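Local coordinates for protein hydrolase, haloacid dehalogenase-like family (PDB 2I6X) that is probably a hydrolase of the haloacid dehalogenase (HAD) superfamily, its physiological substrate not established, at residues A[17-28]-A[79-90]. Residues are numbered along the deposited sequence; the frame is centred on the assembly and turned at random. Where two conformers were deposited one is given.
Sequences IHLNREESIRRF and VYDALLGFLEEI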
# COMPACT_ATOMS: atom_id res chain seq x y z
N ILE A 17 -0.38 -3.14 -7.30
CA ILE A 17 -0.69 -2.09 -8.25
C ILE A 17 0.64 -1.50 -8.68
O ILE A 17 1.39 -0.98 -7.84
CB ILE A 17 -1.56 -0.94 -7.63
CG1 ILE A 17 -2.81 -1.48 -6.94
CG2 ILE A 17 -1.88 0.16 -8.70
CD1 ILE A 17 -3.62 -0.39 -6.25
N HIS A 18 0.95 -1.62 -9.97
CA HIS A 18 2.14 -1.00 -10.57
C HIS A 18 1.96 0.50 -10.48
O HIS A 18 0.88 1.03 -10.80
CB HIS A 18 2.31 -1.45 -12.04
CG HIS A 18 3.47 -0.82 -12.76
ND1 HIS A 18 3.60 -0.85 -14.13
CD2 HIS A 18 4.55 -0.14 -12.30
CE1 HIS A 18 4.71 -0.22 -14.48
NE2 HIS A 18 5.30 0.22 -13.39
N LEU A 19 3.02 1.18 -10.06
CA LEU A 19 2.98 2.62 -9.83
C LEU A 19 3.70 3.45 -10.88
O LEU A 19 4.64 2.98 -11.51
CB LEU A 19 3.58 2.93 -8.45
CG LEU A 19 2.91 2.32 -7.22
CD1 LEU A 19 3.67 2.68 -5.93
CD2 LEU A 19 1.44 2.76 -7.09
N ASN A 20 3.27 4.69 -11.03
CA ASN A 20 3.87 5.63 -11.97
C ASN A 20 3.90 6.99 -11.30
O ASN A 20 2.94 7.77 -11.41
CB ASN A 20 3.02 5.68 -13.27
CG ASN A 20 3.58 6.64 -14.35
OD1 ASN A 20 4.59 7.33 -14.16
ND2 ASN A 20 2.91 6.68 -15.50
N ARG A 21 4.99 7.29 -10.60
CA ARG A 21 5.07 8.53 -9.82
C ARG A 21 5.13 9.79 -10.69
O ARG A 21 4.55 10.80 -10.31
CB ARG A 21 6.15 8.48 -8.71
CG ARG A 21 7.54 9.02 -9.01
CD ARG A 21 8.50 8.76 -7.80
NE ARG A 21 8.52 9.86 -6.82
CZ ARG A 21 9.33 10.93 -6.90
NH1 ARG A 21 9.32 11.89 -5.97
NH2 ARG A 21 10.17 11.04 -7.94
N GLU A 22 5.81 9.69 -11.83
CA GLU A 22 5.95 10.78 -12.81
C GLU A 22 4.59 11.37 -13.20
O GLU A 22 4.41 12.60 -13.27
CB GLU A 22 6.67 10.27 -14.06
CG GLU A 22 8.09 9.73 -13.85
CD GLU A 22 8.15 8.37 -13.15
OE1 GLU A 22 9.06 8.18 -12.30
OE2 GLU A 22 7.29 7.50 -13.43
N GLU A 23 3.64 10.48 -13.46
CA GLU A 23 2.30 10.84 -13.89
C GLU A 23 1.56 11.60 -12.80
O GLU A 23 0.97 12.67 -13.06
CB GLU A 23 1.53 9.59 -14.33
CG GLU A 23 0.06 9.83 -14.66
CD GLU A 23 -0.14 10.86 -15.76
OE1 GLU A 23 -1.23 11.48 -15.76
OE2 GLU A 23 0.77 11.06 -16.61
N SER A 24 1.60 11.07 -11.58
CA SER A 24 1.09 11.83 -10.45
C SER A 24 1.82 13.17 -10.27
O SER A 24 1.18 14.17 -9.98
CB SER A 24 1.12 11.02 -9.17
OG SER A 24 0.41 11.68 -8.13
N ILE A 25 3.14 13.21 -10.47
CA ILE A 25 3.87 14.49 -10.42
C ILE A 25 3.31 15.48 -11.48
O ILE A 25 3.15 16.66 -11.19
CB ILE A 25 5.41 14.35 -10.61
CG1 ILE A 25 6.06 13.41 -9.57
CG2 ILE A 25 6.10 15.71 -10.62
CD1 ILE A 25 5.87 13.78 -8.11
N ARG A 26 3.01 14.96 -12.68
CA ARG A 26 2.44 15.76 -13.78
C ARG A 26 1.09 16.37 -13.40
O ARG A 26 0.87 17.57 -13.60
CB ARG A 26 2.31 14.88 -15.04
CG ARG A 26 1.99 15.62 -16.34
CD ARG A 26 1.33 14.69 -17.37
NE ARG A 26 -0.06 14.33 -17.02
CZ ARG A 26 -0.86 13.57 -17.77
NH1 ARG A 26 -2.09 13.30 -17.36
NH2 ARG A 26 -0.43 13.06 -18.92
N ARG A 27 0.20 15.55 -12.83
CA ARG A 27 -1.14 15.99 -12.43
C ARG A 27 -1.09 17.02 -11.29
O ARG A 27 -1.78 18.06 -11.33
CB ARG A 27 -2.02 14.79 -12.09
CG ARG A 27 -2.29 13.84 -13.25
CD ARG A 27 -3.26 12.73 -12.85
NE ARG A 27 -3.38 11.72 -13.89
CZ ARG A 27 -4.31 10.76 -13.95
NH1 ARG A 27 -5.26 10.64 -13.00
NH2 ARG A 27 -4.31 9.91 -14.97
N PHE A 28 -0.23 16.77 -10.30
CA PHE A 28 -0.02 17.73 -9.21
C PHE A 28 0.48 19.10 -9.67
O PHE A 28 0.01 20.13 -9.18
CB PHE A 28 0.87 17.17 -8.11
CG PHE A 28 0.12 16.37 -7.09
CD1 PHE A 28 -0.87 16.97 -6.32
CD2 PHE A 28 0.39 15.00 -6.92
CE1 PHE A 28 -1.58 16.23 -5.37
CE2 PHE A 28 -0.31 14.23 -5.97
CZ PHE A 28 -1.30 14.85 -5.19
N VAL A 79 -7.45 16.48 -5.94
CA VAL A 79 -6.30 15.83 -5.32
C VAL A 79 -6.42 14.35 -5.54
O VAL A 79 -5.43 13.69 -5.87
CB VAL A 79 -6.19 16.14 -3.77
CG1 VAL A 79 -5.04 15.34 -3.13
CG2 VAL A 79 -6.01 17.63 -3.55
N TYR A 80 -7.62 13.84 -5.32
CA TYR A 80 -7.95 12.46 -5.63
C TYR A 80 -7.47 12.07 -7.06
O TYR A 80 -6.76 11.09 -7.25
CB TYR A 80 -9.47 12.27 -5.54
CG TYR A 80 -9.91 10.91 -5.97
CD1 TYR A 80 -10.07 9.89 -5.04
CD2 TYR A 80 -10.17 10.62 -7.33
CE1 TYR A 80 -10.48 8.61 -5.44
CE2 TYR A 80 -10.56 9.35 -7.73
CZ TYR A 80 -10.72 8.35 -6.77
OH TYR A 80 -11.12 7.07 -7.12
N ASP A 81 -7.88 12.87 -8.04
CA ASP A 81 -7.48 12.70 -9.43
C ASP A 81 -5.95 12.72 -9.67
O ASP A 81 -5.43 11.93 -10.47
CB ASP A 81 -8.15 13.77 -10.28
CG ASP A 81 -7.70 13.73 -11.72
OD1 ASP A 81 -8.21 12.89 -12.48
OD2 ASP A 81 -6.85 14.56 -12.09
N ALA A 82 -5.24 13.62 -8.99
CA ALA A 82 -3.78 13.66 -9.08
C ALA A 82 -3.11 12.47 -8.40
O ALA A 82 -2.17 11.89 -8.95
CB ALA A 82 -3.25 14.98 -8.51
N LEU A 83 -3.56 12.12 -7.20
CA LEU A 83 -3.00 10.97 -6.52
C LEU A 83 -3.25 9.69 -7.33
O LEU A 83 -2.38 8.83 -7.46
CB LEU A 83 -3.56 10.85 -5.10
CG LEU A 83 -2.65 11.02 -3.86
CD1 LEU A 83 -1.12 11.13 -4.08
CD2 LEU A 83 -3.18 12.11 -2.96
N LEU A 84 -4.43 9.57 -7.92
CA LEU A 84 -4.69 8.37 -8.70
C LEU A 84 -3.86 8.25 -10.00
O LEU A 84 -3.88 7.19 -10.62
CB LEU A 84 -6.19 8.21 -8.96
CG LEU A 84 -6.76 7.19 -7.98
CD1 LEU A 84 -6.87 7.67 -6.52
CD2 LEU A 84 -8.10 6.92 -8.54
N GLY A 85 -3.13 9.31 -10.37
CA GLY A 85 -2.16 9.24 -11.45
C GLY A 85 -1.04 8.24 -11.18
O GLY A 85 -0.41 7.75 -12.10
N PHE A 86 -0.77 8.00 -9.89
CA PHE A 86 0.15 6.97 -9.43
C PHE A 86 -0.20 5.56 -9.90
O PHE A 86 0.71 4.75 -10.11
CB PHE A 86 0.19 6.94 -7.89
CG PHE A 86 1.41 7.59 -7.28
CD1 PHE A 86 2.63 6.93 -7.26
CD2 PHE A 86 1.32 8.86 -6.69
CE1 PHE A 86 3.76 7.52 -6.65
CE2 PHE A 86 2.45 9.47 -6.09
CZ PHE A 86 3.67 8.80 -6.07
N LEU A 87 -1.49 5.26 -10.06
CA LEU A 87 -1.93 3.87 -10.24
C LEU A 87 -1.95 3.47 -11.72
O LEU A 87 -2.95 3.67 -12.42
CB LEU A 87 -3.27 3.59 -9.54
CG LEU A 87 -3.64 4.10 -8.14
CD1 LEU A 87 -4.79 3.25 -7.59
CD2 LEU A 87 -2.49 4.14 -7.10
N GLU A 88 -0.84 2.89 -12.18
CA GLU A 88 -0.64 2.62 -13.59
C GLU A 88 -1.26 1.29 -14.03
O GLU A 88 -1.77 1.19 -15.14
CB GLU A 88 0.86 2.68 -13.93
CG GLU A 88 1.21 2.84 -15.43
CD GLU A 88 1.60 1.52 -16.06
OE1 GLU A 88 1.56 1.38 -17.31
OE2 GLU A 88 1.94 0.59 -15.28
N GLU A 89 -1.23 0.28 -13.16
CA GLU A 89 -1.96 -0.95 -13.39
C GLU A 89 -2.39 -1.67 -12.11
O GLU A 89 -1.55 -2.04 -11.28
CB GLU A 89 -1.21 -1.95 -14.27
CG GLU A 89 -1.99 -3.28 -14.35
CD GLU A 89 -1.43 -4.33 -15.31
OE1 GLU A 89 -0.20 -4.57 -15.31
OE2 GLU A 89 -2.26 -4.94 -16.03
N ILE A 90 -3.69 -1.90 -11.98
CA ILE A 90 -4.22 -2.75 -10.95
C ILE A 90 -4.21 -4.19 -11.49
O ILE A 90 -5.00 -4.55 -12.38
CB ILE A 90 -5.61 -2.25 -10.51
CG1 ILE A 90 -5.49 -0.78 -10.03
CG2 ILE A 90 -6.20 -3.17 -9.45
CD1 ILE A 90 -6.79 0.04 -9.98
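Arg27 of helix 21-30 lies against helix 76-83. Its CB rests on Ala82, 3.8 Å from Ala82 CB, and CD passes beside Asp81 O. The chain is extended from CG to NE, which carries the guanidinium to Gly85 and lays one face over Gly85 CA, with Arg27 CZ 3.6 Å from Gly85 CA. In the guanidinium plane, NE donates to Glu23 OE1 as part of a salt bridge and Arg27 NH1 donates to Asp81 O (2.8 Å, 160° at the hydrogen), so bonds on two edges fix the rotation of the group. The carboxylate of Asp81 adds a long charge contact well out of that plane.

One turn back, Ser24 OG, anti to its own backbone N (chi1 -170°), donates to Ala82 O at 2.7 Å. Gly85 N reaches the same carbonyl from the opposite face, so the buried oxygen is gripped twice. Ala82 CB sits centrally over the Phe28 ring, a CH-pi contact 3.6 Å from the centroid, while Leu83 CD1 meets the ring edge. The Phe86 ring slots against Ser24 CB and Arg21 CB, the latter 3.3 Å from Phe86 CE1.

Beyond Asn20, whose N donates to Phe86 O, the chains become two antiparallel strands with a classic beta bulge: His18 O accepts from both Glu88 N and Glu89 N. Ile17, Leu19, Leu87 and Ile90 share one face of this ribbon, and Ile17 CG2 packs on Leu87 CB.

Strand 17-19 leads out of the HAD core into a helical insert and strand 87-90 leads back, consistent with the stem of a HAD cap. Helices 36-39 and 59-70 of the insert touch Phe28 and Val79; helix 115-121, which follows core strand 106-111, reaches Val79 and Leu83 through Tyr116.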